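PDB 4HGZ: CcbJ from Streptomyces caelestis, which probably transfers a methyl group from S-adenosyl-L-methionine to a nitrogen atom of its substrate. Local coordinates for residues C[49-54]-C[80-85]; C[167-172]-C[252-257]; C[195-200]-C[224-229]; C[235-240]-C[248-253]. One frame throughout, in Å; residues are numbered along the deposited sequence.

Interaction 1 of 4, residues C[49-54]-C[80-85]; sequences DGREAA and LADLGV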
loop_
_atom_site.group_PDB
_atom_site.type_symbol
_atom_site.label_atom_id
_atom_site.label_comp_id
_atom_site.label_asym_id
_atom_site.label_seq_id
_atom_site.Cartn_x
_atom_site.Cartn_y
_atom_site.Cartn_z
ATOM N N ASP C 49 24.775 17.940 -4.238
ATOM C CA ASP C 49 25.877 17.709 -3.323
ATOM C C ASP C 49 27.258 17.724 -3.978
ATOM O O ASP C 49 28.212 17.133 -3.446
ATOM C CB ASP C 49 25.658 16.412 -2.538
ATOM C CG ASP C 49 25.745 15.177 -3.403
ATOM O OD1 ASP C 49 25.907 15.318 -4.634
ATOM O OD2 ASP C 49 25.652 14.060 -2.845
ATOM N N GLY C 50 27.372 18.401 -5.122
ATOM C CA GLY C 50 28.668 18.539 -5.769
ATOM C C GLY C 50 29.705 18.932 -4.731
ATOM O O GLY C 50 30.706 18.236 -4.529
ATOM N N ARG C 51 29.451 20.046 -4.050
ATOM C CA ARG C 51 30.362 20.536 -3.024
ATOM C C ARG C 51 30.753 19.459 -2.023
ATOM O O ARG C 51 31.925 19.293 -1.705
ATOM C CB ARG C 51 29.734 21.702 -2.273
ATOM C CG ARG C 51 29.721 22.989 -3.040
ATOM C CD ARG C 51 31.127 23.389 -3.369
ATOM N NE ARG C 51 31.132 24.567 -4.229
ATOM C CZ ARG C 51 32.177 24.978 -4.941
ATOM N NH1 ARG C 51 33.327 24.310 -4.903
ATOM N NH2 ARG C 51 32.066 26.065 -5.689
ATOM N N GLU C 52 29.768 18.736 -1.503
ATOM C CA GLU C 52 30.054 17.780 -0.434
ATOM C C GLU C 52 30.865 16.599 -0.945
ATOM O O GLU C 52 31.782 16.131 -0.267
ATOM C CB GLU C 52 28.771 17.318 0.262
ATOM C CG GLU C 52 28.078 18.421 1.083
ATOM C CD GLU C 52 27.579 19.558 0.211
ATOM O OE1 GLU C 52 27.474 19.356 -1.023
ATOM O OE2 GLU C 52 27.298 20.651 0.752
ATOM N N ALA C 53 30.530 16.127 -2.144
ATOM C CA ALA C 53 31.306 15.074 -2.773
ATOM C C ALA C 53 32.754 15.520 -2.875
ATOM O O ALA C 53 33.675 14.753 -2.572
ATOM C CB ALA C 53 30.762 14.753 -4.150
ATOM N N ALA C 54 32.954 16.763 -3.306
ATOM C CA ALA C 54 34.308 17.263 -3.512
ATOM C C ALA C 54 35.088 17.196 -2.200
ATOM O O ALA C 54 36.163 16.593 -2.118
ATOM C CB ALA C 54 34.284 18.689 -4.071
ATOM N N LEU C 80 35.954 20.167 -7.017
ATOM C CA LEU C 80 37.242 19.579 -6.675
ATOM C C LEU C 80 38.370 20.543 -7.010
ATOM O O LEU C 80 39.316 20.714 -6.240
ATOM C CB LEU C 80 37.454 18.248 -7.387
ATOM C CG LEU C 80 37.020 17.048 -6.536
ATOM C CD1 LEU C 80 36.995 15.758 -7.345
ATOM C CD2 LEU C 80 37.926 16.899 -5.305
ATOM N N ALA C 81 38.256 21.183 -8.165
ATOM C CA ALA C 81 39.323 22.036 -8.649
ATOM C C ALA C 81 39.457 23.248 -7.742
ATOM O O ALA C 81 40.543 23.807 -7.613
ATOM C CB ALA C 81 39.071 22.446 -10.101
ATOM N N ASP C 82 38.357 23.640 -7.099
ATOM C CA ASP C 82 38.382 24.755 -6.137
ATOM C C ASP C 82 39.126 24.429 -4.834
ATOM O O ASP C 82 39.543 25.338 -4.110
ATOM C CB ASP C 82 36.962 25.253 -5.816
ATOM C CG ASP C 82 36.334 26.037 -6.967
ATOM O OD1 ASP C 82 37.074 26.694 -7.740
ATOM O OD2 ASP C 82 35.092 26.009 -7.093
ATOM N N LEU C 83 39.295 23.143 -4.540
ATOM C CA LEU C 83 39.986 22.722 -3.325
ATOM C C LEU C 83 41.449 22.389 -3.605
ATOM O O LEU C 83 42.154 21.848 -2.741
ATOM C CB LEU C 83 39.292 21.512 -2.696
ATOM C CG LEU C 83 37.764 21.511 -2.622
ATOM C CD1 LEU C 83 37.265 20.132 -2.231
ATOM C CD2 LEU C 83 37.264 22.553 -1.647
ATOM N N GLY C 84 41.893 22.709 -4.819
ATOM C CA GLY C 84 43.278 22.481 -5.233
ATOM C C GLY C 84 43.613 21.049 -5.616
ATOM O O GLY C 84 44.785 20.662 -5.620
ATOM N N VAL C 85 42.584 20.267 -5.936
ATOM C CA VAL C 85 42.742 18.867 -6.311
ATOM C C VAL C 85 42.791 18.681 -7.836
ATOM O O VAL C 85 41.920 19.169 -8.560
ATOM C CB VAL C 85 41.556 18.051 -5.779
ATOM C CG1 VAL C 85 41.710 16.593 -6.132
ATOM C CG2 VAL C 85 41.431 18.221 -4.284
#
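R51 and D82 make the polar part of this contact, a salt bridge in which a single carboxylate oxygen serves both ends of the guanidinium. NH1 of R51 lies 3.3 Å from OD2 of D82, with an N-H...O angle of 152°, and NH2 of R51 adds a weak bond to that same oxygen. In the NH1 bond, OD2 lies 3° from the guanidinium plane, at its edge, and accepts through the lone pair turned away from OD1. N109 donates to OD1, giving the carboxylate a second partner. Although CB of R51 starts out away from residues 80-85, a bend at chi2 (-60°) swings the chain back to D82. The two segments belong to the Rossmann-like fold of this methyltransferase family: helix 50-61 precedes strand 66-69, and helix 77-82 follows it. Apolar contacts gather on A54, whose CB points at the other segment, 3.8 Å from CD1 of L83 and 4.0 Å from CG of L80. The leucines also meet the backbone here, CD2 of L80 lying 3.7 Å from the carbonyl O of A54. Beyond A54, L83 rests on L55 and A58 of helix 50-61, whereas L80 reaches V66 on the strand.

Interaction 2 of 4, residues C[167-172]-C[252-257]; sequences VVQCLN and ADFERR. With SO4 (sulfate ion), chain T.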
loop_
_atom_site.group_PDB
_atom_site.type_symbol
_atom_site.label_atom_id
_atom_site.label_comp_id
_atom_site.label_asym_id
_atom_site.label_seq_id
_atom_site.Cartn_x
_atom_site.Cartn_y
_atom_site.Cartn_z
ATOM N N VAL C 167 35.794 5.003 -4.373
ATOM C CA VAL C 167 34.597 5.532 -3.740
ATOM C C VAL C 167 33.448 5.529 -4.723
ATOM O O VAL C 167 33.572 6.074 -5.812
ATOM C CB VAL C 167 34.818 6.993 -3.292
ATOM C CG1 VAL C 167 33.554 7.548 -2.648
ATOM C CG2 VAL C 167 35.995 7.089 -2.339
ATOM N N VAL C 168 32.330 4.923 -4.339
ATOM C CA VAL C 168 31.134 4.910 -5.172
ATOM C C VAL C 168 29.955 5.431 -4.371
ATOM O O VAL C 168 29.914 5.303 -3.154
ATOM C CB VAL C 168 30.749 3.478 -5.652
ATOM C CG1 VAL C 168 31.918 2.794 -6.315
ATOM C CG2 VAL C 168 30.279 2.654 -4.499
ATOM N N GLN C 169 28.994 6.007 -5.070
ATOM C CA GLN C 169 27.760 6.417 -4.476
ATOM C C GLN C 169 26.661 5.806 -5.303
ATOM O O GLN C 169 26.537 6.103 -6.491
ATOM C CB GLN C 169 27.651 7.933 -4.525
ATOM C CG GLN C 169 26.264 8.472 -4.201
ATOM C CD GLN C 169 26.194 9.959 -4.390
ATOM O OE1 GLN C 169 26.483 10.482 -5.476
ATOM N NE2 GLN C 169 25.834 10.665 -3.323
ATOM N N CYS C 170 25.855 4.958 -4.675
ATOM C CA CYS C 170 24.849 4.174 -5.385
ATOM C C CYS C 170 23.518 4.167 -4.658
ATOM O O CYS C 170 23.475 4.227 -3.438
ATOM C CB CYS C 170 25.307 2.721 -5.495
ATOM S SG CYS C 170 26.931 2.485 -6.138
ATOM N N LEU C 171 22.432 4.053 -5.413
ATOM C CA LEU C 171 21.119 3.878 -4.811
ATOM C C LEU C 171 21.117 2.631 -3.937
ATOM O O LEU C 171 21.757 1.632 -4.254
ATOM C CB LEU C 171 20.040 3.785 -5.889
ATOM C CG LEU C 171 20.038 2.541 -6.772
ATOM C CD1 LEU C 171 19.151 1.482 -6.151
ATOM C CD2 LEU C 171 19.540 2.895 -8.163
ATOM N N ASN C 172 20.408 2.712 -2.820
ATOM C CA ASN C 172 20.336 1.631 -1.846
ATOM C C ASN C 172 18.935 1.033 -1.924
ATOM O O ASN C 172 17.970 1.629 -1.456
ATOM C CB ASN C 172 20.605 2.215 -0.459
ATOM C CG ASN C 172 20.381 1.216 0.669
ATOM O OD1 ASN C 172 20.933 0.114 0.666
ATOM N ND2 ASN C 172 19.592 1.624 1.670
ATOM N N ALA C 252 25.564 7.243 4.443
ATOM C CA ALA C 252 24.332 7.453 3.706
ATOM C C ALA C 252 24.551 8.484 2.622
ATOM O O ALA C 252 23.765 8.594 1.690
ATOM C CB ALA C 252 23.230 7.936 4.654
ATOM N N ASP C 253 25.609 9.265 2.762
ATOM C CA ASP C 253 25.776 10.426 1.911
ATOM C C ASP C 253 27.150 11.048 2.144
ATOM O O ASP C 253 27.896 10.599 3.013
ATOM C CB ASP C 253 24.671 11.428 2.203
ATOM C CG ASP C 253 24.837 12.093 3.557
ATOM O OD1 ASP C 253 25.893 11.885 4.199
ATOM O OD2 ASP C 253 23.915 12.827 3.974
ATOM N N PHE C 254 27.494 12.080 1.385
ATOM C CA PHE C 254 28.872 12.568 1.453
ATOM C C PHE C 254 29.219 13.346 2.714
ATOM O O PHE C 254 30.365 13.740 2.897
ATOM C CB PHE C 254 29.259 13.363 0.203
ATOM C CG PHE C 254 29.515 12.506 -0.994
ATOM C CD1 PHE C 254 30.533 11.565 -0.978
ATOM C CD2 PHE C 254 28.722 12.618 -2.126
ATOM C CE1 PHE C 254 30.766 10.756 -2.084
ATOM C CE2 PHE C 254 28.948 11.815 -3.227
ATOM C CZ PHE C 254 29.976 10.886 -3.209
ATOM N N GLU C 255 28.238 13.587 3.577
ATOM C CA GLU C 255 28.535 14.278 4.832
ATOM C C GLU C 255 28.658 13.271 5.970
ATOM O O GLU C 255 28.710 13.632 7.131
ATOM C CB GLU C 255 27.492 15.346 5.150
ATOM C CG GLU C 255 27.185 16.285 3.989
ATOM C CD GLU C 255 26.384 17.498 4.423
ATOM O OE1 GLU C 255 26.940 18.338 5.158
ATOM O OE2 GLU C 255 25.201 17.615 4.037
ATOM N N ARG C 256 28.703 11.995 5.621
ATOM C CA ARG C 256 29.047 10.973 6.600
ATOM C C ARG C 256 27.936 10.656 7.594
ATOM O O ARG C 256 28.200 10.146 8.684
ATOM C CB ARG C 256 30.328 11.364 7.342
ATOM C CG ARG C 256 31.518 11.491 6.416
ATOM C CD ARG C 256 32.842 11.559 7.152
ATOM N NE ARG C 256 33.944 11.409 6.197
ATOM C CZ ARG C 256 34.340 12.363 5.349
ATOM N NH1 ARG C 256 33.726 13.551 5.328
ATOM N NH2 ARG C 256 35.353 12.130 4.513
ATOM N N ARG C 257 26.695 10.933 7.215
ATOM C CA ARG C 257 25.575 10.566 8.063
ATOM C C ARG C 257 25.495 9.061 8.149
ATOM O O ARG C 257 25.892 8.365 7.218
ATOM C CB ARG C 257 24.270 11.122 7.510
ATOM C CG ARG C 257 24.236 12.609 7.489
ATOM C CD ARG C 257 22.885 13.111 7.112
ATOM N NE ARG C 257 22.773 14.512 7.487
ATOM C CZ ARG C 257 23.072 15.518 6.683
ATOM N NH1 ARG C 257 23.490 15.278 5.450
ATOM N NH2 ARG C 257 22.945 16.759 7.116
HETATM S S SO4 T . 21.946 16.467 10.537
HETATM O O1 SO4 T . 22.006 17.086 11.858
HETATM O O2 SO4 T . 20.634 15.853 10.351
HETATM O O3 SO4 T . 22.191 17.488 9.514
HETATM O O4 SO4 T . 22.956 15.419 10.436
HETATM O O HOH W 1 24.346 9.878 -0.968
#
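Q169 meets F254 where strand 164-171 of the central methyltransferase sheet is covered by a type I turn, D253 to R256. The glutamine can be traced outward atom by atom. Its CB lies 4.0 Å from CZ of F254, and with CG anti to the backbone N (chi1 167°) the extended chain carries the amide along to the ring. CD of Q169 comes to 3.5 Å from CE2 of F254, the amide and ring planes standing 57° apart. OE1 accepts from the backbone N of F137. At the tip, NE2 of Q169 lies 3.3 Å from CE2 of F254 and donates to a water at 2.9 Å, which in turn donates to the carbonyl O of A252; a weak bond to D49 adds to its partners. The buried amide is thereby tied at both ends. V167 CG1 reaches the ring edge, 4.3 Å from CE1 of F254. Behind the phenylalanine, D253 shapes the turn: its OD1 accepts from the backbone N atoms of E255, forming an Asx turn, and of R257, which arrive on opposite faces of the carboxylate. R257 NH1 bridges D253 OD2 and E255 OE2, while its NH2 binds O3 of a sulfate ion at 2.6 Å.

Interaction 3 of 4, residues C[195-200]-C[224-229]; sequences HLEASK and FPYRLR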
loop_
_atom_site.group_PDB
_atom_site.type_symbol
_atom_site.label_atom_id
_atom_site.label_comp_id
_atom_site.label_asym_id
_atom_site.label_seq_id
_atom_site.Cartn_x
_atom_site.Cartn_y
_atom_site.Cartn_z
ATOM N N HIS C 195 8.272 17.890 -14.690
ATOM C CA HIS C 195 9.211 16.802 -14.878
ATOM C C HIS C 195 8.642 15.539 -14.252
ATOM O O HIS C 195 8.357 15.498 -13.052
ATOM C CB HIS C 195 10.562 17.149 -14.246
ATOM C CG HIS C 195 11.195 18.377 -14.824
ATOM N ND1 HIS C 195 12.335 18.335 -15.598
ATOM C CD2 HIS C 195 10.832 19.681 -14.762
ATOM C CE1 HIS C 195 12.656 19.561 -15.976
ATOM N NE2 HIS C 195 11.760 20.396 -15.482
ATOM N N LEU C 196 8.472 14.512 -15.076
ATOM C CA LEU C 196 7.893 13.247 -14.633
ATOM C C LEU C 196 8.844 12.100 -14.955
ATOM O O LEU C 196 9.830 12.284 -15.666
ATOM C CB LEU C 196 6.557 13.024 -15.343
ATOM C CG LEU C 196 5.728 14.305 -15.390
ATOM C CD1 LEU C 196 4.649 14.263 -16.462
ATOM C CD2 LEU C 196 5.120 14.543 -14.026
ATOM N N GLU C 197 8.534 10.912 -14.446
ATOM C CA GLU C 197 9.355 9.737 -14.716
ATOM C C GLU C 197 8.490 8.528 -14.964
ATOM O O GLU C 197 7.581 8.243 -14.186
ATOM C CB GLU C 197 10.297 9.446 -13.551
ATOM C CG GLU C 197 11.198 8.264 -13.805
ATOM C CD GLU C 197 12.434 8.274 -12.922
ATOM O OE1 GLU C 197 12.334 7.838 -11.756
ATOM O OE2 GLU C 197 13.506 8.712 -13.402
ATOM N N ALA C 198 8.756 7.842 -16.072
ATOM C CA ALA C 198 8.135 6.555 -16.351
ATOM C C ALA C 198 9.231 5.516 -16.227
ATOM O O ALA C 198 10.347 5.711 -16.728
ATOM C CB ALA C 198 7.523 6.531 -17.736
ATOM N N SER C 199 8.922 4.420 -15.548
ATOM C CA SER C 199 9.965 3.495 -15.134
ATOM C C SER C 199 9.546 2.022 -15.223
ATOM O O SER C 199 8.366 1.681 -15.069
ATOM C CB SER C 199 10.415 3.861 -13.718
ATOM O OG SER C 199 11.356 2.941 -13.217
ATOM N N LYS C 200 10.517 1.157 -15.502
ATOM C CA LYS C 200 10.287 -0.294 -15.492
ATOM C C LYS C 200 11.323 -0.940 -14.597
ATOM O O LYS C 200 12.517 -0.739 -14.779
ATOM C CB LYS C 200 10.376 -0.890 -16.892
ATOM C CG LYS C 200 9.229 -0.509 -17.799
ATOM C CD LYS C 200 9.507 -0.914 -19.239
ATOM C CE LYS C 200 9.604 -2.413 -19.393
ATOM N NZ LYS C 200 9.752 -2.791 -20.819
ATOM N N PHE C 224 14.164 11.593 -21.766
ATOM C CA PHE C 224 15.568 11.310 -21.475
ATOM C C PHE C 224 15.700 9.914 -20.878
ATOM O O PHE C 224 15.514 9.727 -19.685
ATOM C CB PHE C 224 16.145 12.375 -20.536
ATOM C CG PHE C 224 16.100 13.772 -21.106
ATOM C CD1 PHE C 224 17.154 14.261 -21.868
ATOM C CD2 PHE C 224 14.996 14.589 -20.896
ATOM C CE1 PHE C 224 17.115 15.553 -22.407
ATOM C CE2 PHE C 224 14.951 15.878 -21.434
ATOM C CZ PHE C 224 16.015 16.359 -22.188
ATOM N N PRO C 225 15.989 8.924 -21.727
ATOM C CA PRO C 225 16.061 7.523 -21.333
ATOM C C PRO C 225 17.294 7.216 -20.504
ATOM O O PRO C 225 18.352 7.816 -20.703
ATOM C CB PRO C 225 16.180 6.786 -22.670
ATOM C CG PRO C 225 15.777 7.775 -23.713
ATOM C CD PRO C 225 16.184 9.100 -23.173
ATOM N N TYR C 226 17.157 6.270 -19.585
ATOM C CA TYR C 226 18.315 5.748 -18.889
ATOM C C TYR C 226 18.088 4.312 -18.375
ATOM O O TYR C 226 16.970 3.809 -18.374
ATOM C CB TYR C 226 18.793 6.730 -17.799
ATOM C CG TYR C 226 17.911 6.821 -16.575
ATOM C CD1 TYR C 226 18.124 5.990 -15.489
ATOM C CD2 TYR C 226 16.870 7.741 -16.503
ATOM C CE1 TYR C 226 17.328 6.063 -14.371
ATOM C CE2 TYR C 226 16.065 7.822 -15.380
ATOM C CZ TYR C 226 16.300 6.980 -14.318
ATOM O OH TYR C 226 15.511 7.036 -13.190
ATOM N N ARG C 227 19.163 3.648 -17.976
ATOM C CA ARG C 227 19.092 2.269 -17.534
ATOM C C ARG C 227 20.130 2.063 -16.457
ATOM O O ARG C 227 21.251 2.514 -16.600
ATOM C CB ARG C 227 19.401 1.305 -18.683
ATOM C CG ARG C 227 18.410 1.323 -19.833
ATOM C CD ARG C 227 18.739 0.249 -20.868
ATOM N NE ARG C 227 17.717 0.173 -21.912
ATOM C CZ ARG C 227 16.745 -0.739 -21.956
ATOM N NH1 ARG C 227 16.657 -1.675 -21.016
ATOM N NH2 ARG C 227 15.859 -0.718 -22.944
ATOM N N LEU C 228 19.749 1.383 -15.381
ATOM C CA LEU C 228 20.686 1.018 -14.329
ATOM C C LEU C 228 20.616 -0.483 -14.085
ATOM O O LEU C 228 19.578 -1.102 -14.290
ATOM C CB LEU C 228 20.337 1.741 -13.019
ATOM C CG LEU C 228 20.227 3.261 -13.061
ATOM C CD1 LEU C 228 19.611 3.769 -11.780
ATOM C CD2 LEU C 228 21.581 3.916 -13.308
ATOM N N ARG C 229 21.722 -1.067 -13.653
ATOM C CA ARG C 229 21.644 -2.333 -12.951
ATOM C C ARG C 229 22.198 -2.074 -11.580
ATOM O O ARG C 229 23.375 -1.740 -11.452
ATOM C CB ARG C 229 22.444 -3.482 -13.600
ATOM C CG ARG C 229 21.972 -4.803 -12.998
ATOM C CD ARG C 229 23.036 -5.859 -12.787
ATOM N NE ARG C 229 23.924 -5.629 -11.651
ATOM C CZ ARG C 229 24.105 -6.490 -10.651
ATOM N NH1 ARG C 229 23.436 -7.636 -10.613
ATOM N NH2 ARG C 229 24.960 -6.200 -9.684
#
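Across a strand that separates them, Y226 reaches E197: both belong to the antiparallel four-stranded sheet, in which strand 207-216 runs between 193-202 and 221-229. The tight part is one hydrogen bond: OH of Y226 donates to OE2 of E197 at 2.6 Å. The two side chains approach at about a right angle above the intervening strand, where Y226 also rests on A210. OE2 lies at the tyrosine's ring edge, in the ring plane and 3.4 Å from CE2 of Y226, yet the hydroxyl approaches from above the carboxylate, 47° out of that plane. E197 can span the gap because its CG is anti to the backbone N (chi1 -178°) and the chain beyond stays extended. Everything else across the pair is loose. The closest CA atoms of the two segments, those of E197 and F224, are 9.3 Å apart, and both bonded side chains remain partly exposed, so this is a surface tie. On the other face of the sheet, K200 and R227 do not meet: K200 is salt-bridged to E188 of the fourth subunit, a neighbouring copy, and its NZ stays 6.8 Å from NH2 of R227, two like charges kept apart.

Interaction 4 of 4, residues C[235-240]-C[248-253]; sequences ELDLMA and VERHAD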
loop_
_atom_site.group_PDB
_atom_site.type_symbol
_atom_site.label_atom_id
_atom_site.label_comp_id
_atom_site.label_asym_id
_atom_site.label_seq_id
_atom_site.Cartn_x
_atom_site.Cartn_y
_atom_site.Cartn_z
ATOM N N GLU C 235 25.882 -7.789 -1.878
ATOM C CA GLU C 235 26.313 -8.256 -3.190
ATOM C C GLU C 235 27.482 -7.384 -3.630
ATOM O O GLU C 235 28.531 -7.882 -4.034
ATOM C CB GLU C 235 25.168 -8.144 -4.201
ATOM C CG GLU C 235 25.529 -8.510 -5.635
ATOM C CD GLU C 235 24.523 -7.995 -6.670
ATOM O OE1 GLU C 235 23.501 -7.382 -6.283
ATOM O OE2 GLU C 235 24.760 -8.204 -7.883
ATOM N N LEU C 236 27.297 -6.071 -3.523
ATOM C CA LEU C 236 28.319 -5.117 -3.932
ATOM C C LEU C 236 29.650 -5.377 -3.231
ATOM O O LEU C 236 30.709 -5.415 -3.871
ATOM C CB LEU C 236 27.849 -3.699 -3.656
ATOM C CG LEU C 236 28.713 -2.588 -4.237
ATOM C CD1 LEU C 236 28.800 -2.728 -5.755
ATOM C CD2 LEU C 236 28.118 -1.239 -3.833
ATOM N N ASP C 237 29.591 -5.567 -1.917
ATOM C CA ASP C 237 30.791 -5.838 -1.127
ATOM C C ASP C 237 31.495 -7.121 -1.578
ATOM O O ASP C 237 32.726 -7.225 -1.524
ATOM C CB ASP C 237 30.445 -5.928 0.365
ATOM C CG ASP C 237 30.030 -4.584 0.957
ATOM O OD1 ASP C 237 30.201 -3.527 0.291
ATOM O OD2 ASP C 237 29.529 -4.588 2.101
ATOM N N LEU C 238 30.715 -8.103 -2.021
ATOM C CA LEU C 238 31.304 -9.355 -2.467
ATOM C C LEU C 238 31.958 -9.139 -3.836
ATOM O O LEU C 238 33.045 -9.653 -4.114
ATOM C CB LEU C 238 30.249 -10.463 -2.509
ATOM C CG LEU C 238 30.771 -11.834 -2.919
ATOM C CD1 LEU C 238 31.956 -12.199 -2.042
ATOM C CD2 LEU C 238 29.679 -12.885 -2.846
ATOM N N MET C 239 31.300 -8.353 -4.678
ATOM C CA MET C 239 31.869 -7.965 -5.951
ATOM C C MET C 239 33.217 -7.292 -5.717
ATOM O O MET C 239 34.218 -7.645 -6.347
ATOM C CB MET C 239 30.924 -7.024 -6.683
ATOM C CG MET C 239 29.649 -7.691 -7.102
ATOM S SD MET C 239 28.308 -6.535 -7.426
ATOM C CE MET C 239 29.015 -5.525 -8.730
ATOM N N ALA C 240 33.241 -6.334 -4.795
ATOM C CA ALA C 240 34.481 -5.658 -4.449
ATOM C C ALA C 240 35.565 -6.665 -4.048
ATOM O O ALA C 240 36.707 -6.564 -4.497
ATOM C CB ALA C 240 34.245 -4.657 -3.338
ATOM N N VAL C 248 36.006 -0.225 3.604
ATOM C CA VAL C 248 36.537 0.416 4.804
ATOM C C VAL C 248 35.514 1.308 5.496
ATOM O O VAL C 248 35.605 1.523 6.699
ATOM C CB VAL C 248 37.832 1.205 4.543
ATOM C CG1 VAL C 248 38.957 0.250 4.238
ATOM C CG2 VAL C 248 37.647 2.188 3.399
ATOM N N GLU C 249 34.539 1.820 4.755
ATOM C CA GLU C 249 33.476 2.587 5.395
ATOM C C GLU C 249 32.278 2.808 4.488
ATOM O O GLU C 249 32.408 2.851 3.263
ATOM C CB GLU C 249 34.006 3.922 5.916
ATOM C CG GLU C 249 34.666 4.792 4.867
ATOM C CD GLU C 249 35.420 5.973 5.464
ATOM O OE1 GLU C 249 35.045 7.132 5.183
ATOM O OE2 GLU C 249 36.391 5.741 6.212
ATOM N N ARG C 250 31.108 2.935 5.105
ATOM C CA ARG C 250 29.887 3.208 4.373
ATOM C C ARG C 250 29.068 4.267 5.089
ATOM O O ARG C 250 28.833 4.168 6.292
ATOM C CB ARG C 250 29.044 1.947 4.214
ATOM C CG ARG C 250 28.305 1.939 2.899
ATOM C CD ARG C 250 27.189 0.936 2.848
ATOM N NE ARG C 250 27.659 -0.429 3.018
ATOM C CZ ARG C 250 28.276 -1.130 2.079
ATOM N NH1 ARG C 250 28.521 -0.593 0.898
ATOM N NH2 ARG C 250 28.660 -2.371 2.331
ATOM N N HIS C 251 28.630 5.274 4.344
ATOM C CA HIS C 251 27.752 6.307 4.881
ATOM C C HIS C 251 26.492 6.396 4.026
ATOM O O HIS C 251 26.371 5.721 3.002
ATOM C CB HIS C 251 28.455 7.666 4.881
ATOM C CG HIS C 251 29.885 7.607 5.301
ATOM N ND1 HIS C 251 30.285 7.811 6.603
ATOM C CD2 HIS C 251 31.014 7.379 4.591
ATOM C CE1 HIS C 251 31.600 7.705 6.681
ATOM N NE2 HIS C 251 32.066 7.443 5.473
ATOM N N ALA C 252 25.564 7.243 4.443
ATOM C CA ALA C 252 24.332 7.453 3.706
ATOM C C ALA C 252 24.551 8.484 2.622
ATOM O O ALA C 252 23.765 8.594 1.690
ATOM C CB ALA C 252 23.230 7.936 4.654
ATOM N N ASP C 253 25.609 9.265 2.762
ATOM C CA ASP C 253 25.776 10.426 1.911
ATOM C C ASP C 253 27.150 11.048 2.144
ATOM O O ASP C 253 27.896 10.599 3.013
ATOM C CB ASP C 253 24.671 11.428 2.203
ATOM C CG ASP C 253 24.837 12.093 3.557
ATOM O OD1 ASP C 253 25.893 11.885 4.199
ATOM O OD2 ASP C 253 23.915 12.827 3.974
#
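A helix-to-strand connection at the margin of the seven-stranded methyltransferase sheet sets this contact: helix 233-242 leads through a short link into strand 245-251, the outermost strand on its side within the chain. D237 of the helix and R250 of the strand reach for each other from opposite directions and form a salt bridge. Its carboxylate and guanidinium planes are 14° apart, with the carboxylate at the guanidinium edge. The model puts NH2 of R250 2.8 Å from OD1 of D237 as a hydrogen bond, and a weak bond from NH1 of R250 shares that oxygen. NH2 and OD2 of D237 are both too tightly placed for the fine geometry to be trusted. A turn at chi3 (-61°) bends the arginine chain on its way to the helix. Both groups have a further partner: Y270 OH is hydrogen-bonded to D237 OD1, and S268 OG makes only a weak bond with R250 NH1. Neighbouring E249 and H251 point to the other face of the strand, where NE2 of H251 donates to OE1 of E249 at 3.0 Å, in the plane of the imidazole. V248 and E249 both face V269, a classic beta bulge against strand 265-272. The helix packs on that strand, where L236 and A240 touch Y270, and on helix 146-159, where M239 touches Q149, I150 and M153; L238 and M239 also meet the second subunit.

In the fold
Interactions 1 and 2 abut, their centres about 15 Å apart, with D49 OD2 3.5 Å from F254 CD2. Near this junction lies R75, a residue of the S-adenosyl-L-homocysteine site, a site empty in this chain of the model; D49 grips R75 by a salt bridge. The side chain of Q169 is about 5 Å from that of R75, and the side chain of R51 is about 8 Å from that of R75. Interactions 2 and 4 share A252 and D253, their centres about 9 Å apart. Interaction 3 lies across the chain's centre from interaction 1, about 28 Å away between centres; the side chain of Y226 is about 12 Å from that of E91 of the same site. R229 NH2 links it to interaction 4 by a salt bridge with E235 OE2, 2.7 Å.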